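Side-chain contacts in thermosome subunit (Methanococcoides burtonii, PDB 3AQ1), which is a group II chaperonin subunit that probably binds unfolded proteins and uses ATP hydrolysis to help them fold: residues I135-E140 with L148-I153; K277-T282 with T312-C317. All coordinates share one frame; numbering follows the deposited sequence.

In the fold
The two contacts come in series along this open-state chaperonin monomer, their centres about 15 Å apart, contact 1 nearer the middle of the chain and contact 2 farther out. Contact 1 joins the hairpin of strands 136-137 and 144-145 to the point where helix 147-150 becomes strand 151-157, in a three-stranded mixed sheet consistent with the intermediate domain. Contact 2 sets the end of helix 269-279 against the corner at the end of strand 310-317, whose larger sheet is consistent with the apical domain. A short loop with K321 and A322 leads on to strand 323-329, which pairs with strand 151-157, so the contacts flank the passage between domains. They meet where E149 packs on K277.

Contact 1: residues I135-E140 with L148-I153; sequences IVEEEE and LENIKI
I135 and N150 face each other where the backbones come nearest, their CA atoms 6.5 Å apart, one just ahead of the short strand 136-137 and the other the last residue of the short helix 147-150. No direct hydrogen bond crosses between the segments; packing and one water do the joining. I135 turns its side chain toward the helix end. Its CG1 branch sits between the backbone N and the carbonyl carbon (chi1 64°), which carries CD1 over to N150 CB at 3.8 Å. The other branch, CG2, lies against the carbonyl of N150, 3.7 Å from N150 O. I151, the first residue past the helix, meets the same side chain at about a right angle: I135 CD1 touches I151 CG1 at 3.9 Å, with I151 CD1 close by. V323 of strand 323-329 packs on both isoleucines, and V145 adds to the cover of I135. The hairpin is thus joined to what is probably the intermediate domain.

The polar half lies beside this apolar patch. E137 reaches toward N150 with an extended chain, its carboxylate turned 80° from the amide plane, but OE1 stays 3.9 Å from N150 ND2, beyond a direct bond. Water 1 bridges the gap. Its oxygen accepts from N150 ND2 at 2.7 Å. The same water oxygen donates to E137 OE1 at 2.8 Å. Its other donation goes to I135 O, 2.7 Å from the water oxygen. K321 packs on both E137 and N150. Across the hairpin, E137 pairs through its backbone with K144.

As modelled, the water's three bonds would probably help hold the amide with ND2 toward the hairpin. Carboxylate, backbone carbonyl and amide thus meet through one water, beside the buried isoleucines.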
# COMPACT_ATOMS: atom_id res chain seq x y z
N ILE A 135 -6.00 -7.00 9.05
CA ILE A 135 -4.92 -7.79 8.49
C ILE A 135 -3.55 -7.36 9.04
O ILE A 135 -2.51 -7.74 8.50
CB ILE A 135 -4.87 -7.67 6.95
CG1 ILE A 135 -4.55 -6.23 6.53
CG2 ILE A 135 -6.17 -8.14 6.35
CD1 ILE A 135 -3.85 -6.15 5.22
N VAL A 136 -3.55 -6.56 10.11
CA VAL A 136 -2.31 -6.16 10.77
C VAL A 136 -1.58 -7.34 11.42
O VAL A 136 -2.13 -8.01 12.30
CB VAL A 136 -2.55 -5.10 11.86
CG1 VAL A 136 -1.23 -4.78 12.59
CG2 VAL A 136 -3.14 -3.84 11.26
N GLU A 137 -0.34 -7.58 11.01
CA GLU A 137 0.45 -8.68 11.55
C GLU A 137 1.49 -8.17 12.54
O GLU A 137 2.08 -7.11 12.35
CB GLU A 137 1.13 -9.48 10.42
CG GLU A 137 0.16 -10.31 9.58
CD GLU A 137 0.80 -10.93 8.34
OE1 GLU A 137 1.30 -10.17 7.47
OE2 GLU A 137 0.77 -12.17 8.22
N GLU A 138 1.70 -8.92 13.62
CA GLU A 138 2.73 -8.55 14.59
C GLU A 138 4.06 -9.15 14.16
O GLU A 138 4.10 -10.18 13.49
CB GLU A 138 2.35 -9.04 15.98
CG GLU A 138 2.68 -8.06 17.09
CD GLU A 138 1.44 -7.50 17.74
OE1 GLU A 138 0.40 -7.40 17.05
OE2 GLU A 138 1.50 -7.15 18.94
N GLU A 139 5.15 -8.51 14.55
CA GLU A 139 6.48 -9.02 14.22
C GLU A 139 7.56 -8.47 15.15
O GLU A 139 7.29 -7.65 16.03
CB GLU A 139 6.85 -8.68 12.77
CG GLU A 139 6.34 -9.65 11.72
CD GLU A 139 6.84 -9.30 10.32
OE1 GLU A 139 7.21 -8.13 10.10
OE2 GLU A 139 6.85 -10.20 9.45
N GLU A 140 8.78 -8.95 14.94
CA GLU A 140 9.95 -8.27 15.46
C GLU A 140 10.30 -7.22 14.42
O GLU A 140 9.91 -7.35 13.26
CB GLU A 140 11.12 -9.24 15.60
CG GLU A 140 10.99 -10.21 16.74
CD GLU A 140 12.27 -10.99 16.95
OE1 GLU A 140 13.12 -10.99 16.04
OE2 GLU A 140 12.42 -11.59 18.04
N LEU A 148 -1.41 -5.96 -0.55
CA LEU A 148 -1.44 -6.64 -1.84
C LEU A 148 -2.01 -8.07 -1.78
O LEU A 148 -2.81 -8.46 -2.63
CB LEU A 148 -0.05 -6.66 -2.48
CG LEU A 148 0.65 -5.30 -2.62
CD1 LEU A 148 2.11 -5.46 -3.02
CD2 LEU A 148 -0.09 -4.37 -3.59
N GLU A 149 -1.60 -8.84 -0.78
CA GLU A 149 -1.95 -10.26 -0.67
C GLU A 149 -3.11 -10.54 0.30
O GLU A 149 -3.89 -11.47 0.10
CB GLU A 149 -0.73 -11.07 -0.22
CG GLU A 149 0.46 -11.04 -1.17
CD GLU A 149 1.64 -11.86 -0.66
OE1 GLU A 149 1.48 -12.60 0.33
OE2 GLU A 149 2.73 -11.76 -1.25
N ASN A 150 -3.19 -9.76 1.36
CA ASN A 150 -4.19 -9.98 2.39
C ASN A 150 -5.53 -9.26 2.18
O ASN A 150 -6.48 -9.53 2.90
CB ASN A 150 -3.61 -9.63 3.76
CG ASN A 150 -2.72 -10.72 4.30
OD1 ASN A 150 -2.90 -11.90 3.98
ND2 ASN A 150 -1.76 -10.35 5.14
N ILE A 151 -5.61 -8.34 1.22
CA ILE A 151 -6.90 -7.77 0.89
C ILE A 151 -7.26 -7.90 -0.58
O ILE A 151 -6.51 -7.52 -1.46
CB ILE A 151 -7.03 -6.32 1.37
CG1 ILE A 151 -6.92 -6.29 2.89
CG2 ILE A 151 -8.35 -5.71 0.91
CD1 ILE A 151 -7.10 -4.94 3.51
N LYS A 152 -8.42 -8.48 -0.84
CA LYS A 152 -8.96 -8.52 -2.19
C LYS A 152 -10.23 -7.68 -2.24
O LYS A 152 -11.10 -7.80 -1.38
CB LYS A 152 -9.26 -9.96 -2.62
CG LYS A 152 -10.10 -10.00 -3.89
CD LYS A 152 -10.56 -11.38 -4.27
CE LYS A 152 -11.57 -11.29 -5.39
NZ LYS A 152 -11.62 -12.52 -6.20
N ILE A 153 -10.34 -6.83 -3.25
CA ILE A 153 -11.56 -6.07 -3.42
C ILE A 153 -12.36 -6.67 -4.55
O ILE A 153 -11.85 -6.88 -5.63
CB ILE A 153 -11.29 -4.58 -3.70
CG1 ILE A 153 -10.31 -4.02 -2.67
CG2 ILE A 153 -12.57 -3.82 -3.63
CD1 ILE A 153 -10.20 -2.50 -2.66
O HOH W 1 -0.64 -8.37 6.62

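Contact 2: residues K277-T282 with T312-C317; sequences KVTGAT and TYVTGC
C317 packs against the C-terminal turn of helix 269-279, a contact of the helix end against the corner at the end of strand 310-317, where the chain turns at G316. The CA atoms of T279 and C317 are the nearest pair, 5.6 Å apart. From its CB outward, the cysteine first meets backbone: C317 CB lies 3.4 Å from V278 O, and it also nears V278 CB. The thiol then swings beside its own backbone N, anti to the carbonyl carbon (chi1 -78°), and SG lies over the helix end, with two methyl groups on the same side of it. V278 CG2 is 3.8 Å from C317 SG, and T279 CG2 is 4.0 Å from the same sulfur. V314, three residues earlier and before the corner, adds a looser touch, its CG1 4.4 Å from T279 CG2.

All four touching residues are buried. L170 of strand 169-172 and A322 cover V278, while I190 of strand 184-193 packs on T279, so the helix end is held among several strands of the larger sheet.

T279 divides its roles between its two branches. The methyl faces the strand; the hydroxyl serves its own helix end, bonded to L275 O one turn back. Beyond it the chain leaves the helix at G280 with positive phi and folds into an ST turn, in which A281 N donates to T279 OG1 at 3.1 Å with an angle of 157° at the hydrogen.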
# COMPACT_ATOMS: atom_id res chain seq x y z
N LYS A 277 -2.06 -18.83 -1.63
CA LYS A 277 -1.52 -18.22 -0.41
C LYS A 277 -2.39 -18.45 0.82
O LYS A 277 -1.87 -18.83 1.87
CB LYS A 277 -1.23 -16.73 -0.60
CG LYS A 277 -0.09 -16.42 -1.56
CD LYS A 277 -0.21 -14.98 -2.10
CE LYS A 277 0.71 -14.74 -3.30
NZ LYS A 277 0.29 -13.53 -4.08
N VAL A 278 -3.70 -18.23 0.70
CA VAL A 278 -4.58 -18.44 1.86
C VAL A 278 -4.83 -19.90 2.23
O VAL A 278 -5.05 -20.18 3.40
CB VAL A 278 -5.95 -17.68 1.78
CG1 VAL A 278 -5.74 -16.21 1.66
CG2 VAL A 278 -6.81 -18.20 0.66
N THR A 279 -4.79 -20.83 1.26
CA THR A 279 -5.09 -22.23 1.56
C THR A 279 -3.89 -23.14 1.71
O THR A 279 -4.02 -24.22 2.27
CB THR A 279 -5.97 -22.91 0.49
OG1 THR A 279 -5.19 -23.14 -0.68
CG2 THR A 279 -7.19 -22.10 0.18
N GLY A 280 -2.75 -22.73 1.17
CA GLY A 280 -1.54 -23.55 1.26
C GLY A 280 -1.41 -24.52 0.09
O GLY A 280 -0.45 -25.30 0.01
N ALA A 281 -2.37 -24.47 -0.82
CA ALA A 281 -2.34 -25.33 -1.98
C ALA A 281 -1.18 -24.98 -2.88
O ALA A 281 -0.76 -23.83 -2.94
CB ALA A 281 -3.63 -25.25 -2.75
N THR A 282 -0.66 -25.98 -3.57
CA THR A 282 0.39 -25.76 -4.55
C THR A 282 -0.20 -25.91 -5.95
O THR A 282 -0.71 -26.97 -6.31
CB THR A 282 1.56 -26.73 -4.35
OG1 THR A 282 1.99 -26.67 -2.98
CG2 THR A 282 2.71 -26.36 -5.27
N THR A 312 -18.37 -18.11 -5.08
CA THR A 312 -17.73 -19.12 -4.24
C THR A 312 -16.97 -18.54 -3.05
O THR A 312 -15.95 -17.90 -3.22
CB THR A 312 -16.78 -20.00 -5.05
OG1 THR A 312 -17.53 -20.78 -5.98
CG2 THR A 312 -16.04 -20.94 -4.13
N TYR A 313 -17.49 -18.78 -1.84
CA TYR A 313 -16.84 -18.33 -0.60
C TYR A 313 -15.87 -19.39 -0.00
O TYR A 313 -16.25 -20.54 0.22
CB TYR A 313 -17.90 -17.96 0.45
CG TYR A 313 -18.73 -16.73 0.15
CD1 TYR A 313 -18.65 -15.60 0.97
CD2 TYR A 313 -19.61 -16.70 -0.92
CE1 TYR A 313 -19.40 -14.48 0.71
CE2 TYR A 313 -20.37 -15.56 -1.19
CZ TYR A 313 -20.26 -14.47 -0.37
OH TYR A 313 -21.02 -13.35 -0.64
N VAL A 314 -14.63 -18.99 0.25
CA VAL A 314 -13.64 -19.84 0.89
C VAL A 314 -13.24 -19.22 2.24
O VAL A 314 -12.39 -18.37 2.30
CB VAL A 314 -12.40 -19.98 0.00
CG1 VAL A 314 -11.40 -20.90 0.63
CG2 VAL A 314 -12.79 -20.50 -1.37
N THR A 315 -13.89 -19.65 3.32
CA THR A 315 -13.66 -19.08 4.65
C THR A 315 -12.97 -20.06 5.61
O THR A 315 -12.84 -21.25 5.34
CB THR A 315 -14.99 -18.65 5.29
OG1 THR A 315 -15.85 -19.78 5.43
CG2 THR A 315 -15.68 -17.64 4.43
N GLY A 316 -12.55 -19.54 6.76
CA GLY A 316 -11.84 -20.34 7.74
C GLY A 316 -10.51 -20.87 7.26
O GLY A 316 -10.07 -21.90 7.73
N CYS A 317 -9.88 -20.17 6.32
CA CYS A 317 -8.69 -20.70 5.63
C CYS A 317 -7.50 -20.87 6.54
O CYS A 317 -7.38 -20.19 7.56
CB CYS A 317 -8.29 -19.83 4.44
SG CYS A 317 -9.26 -20.05 2.97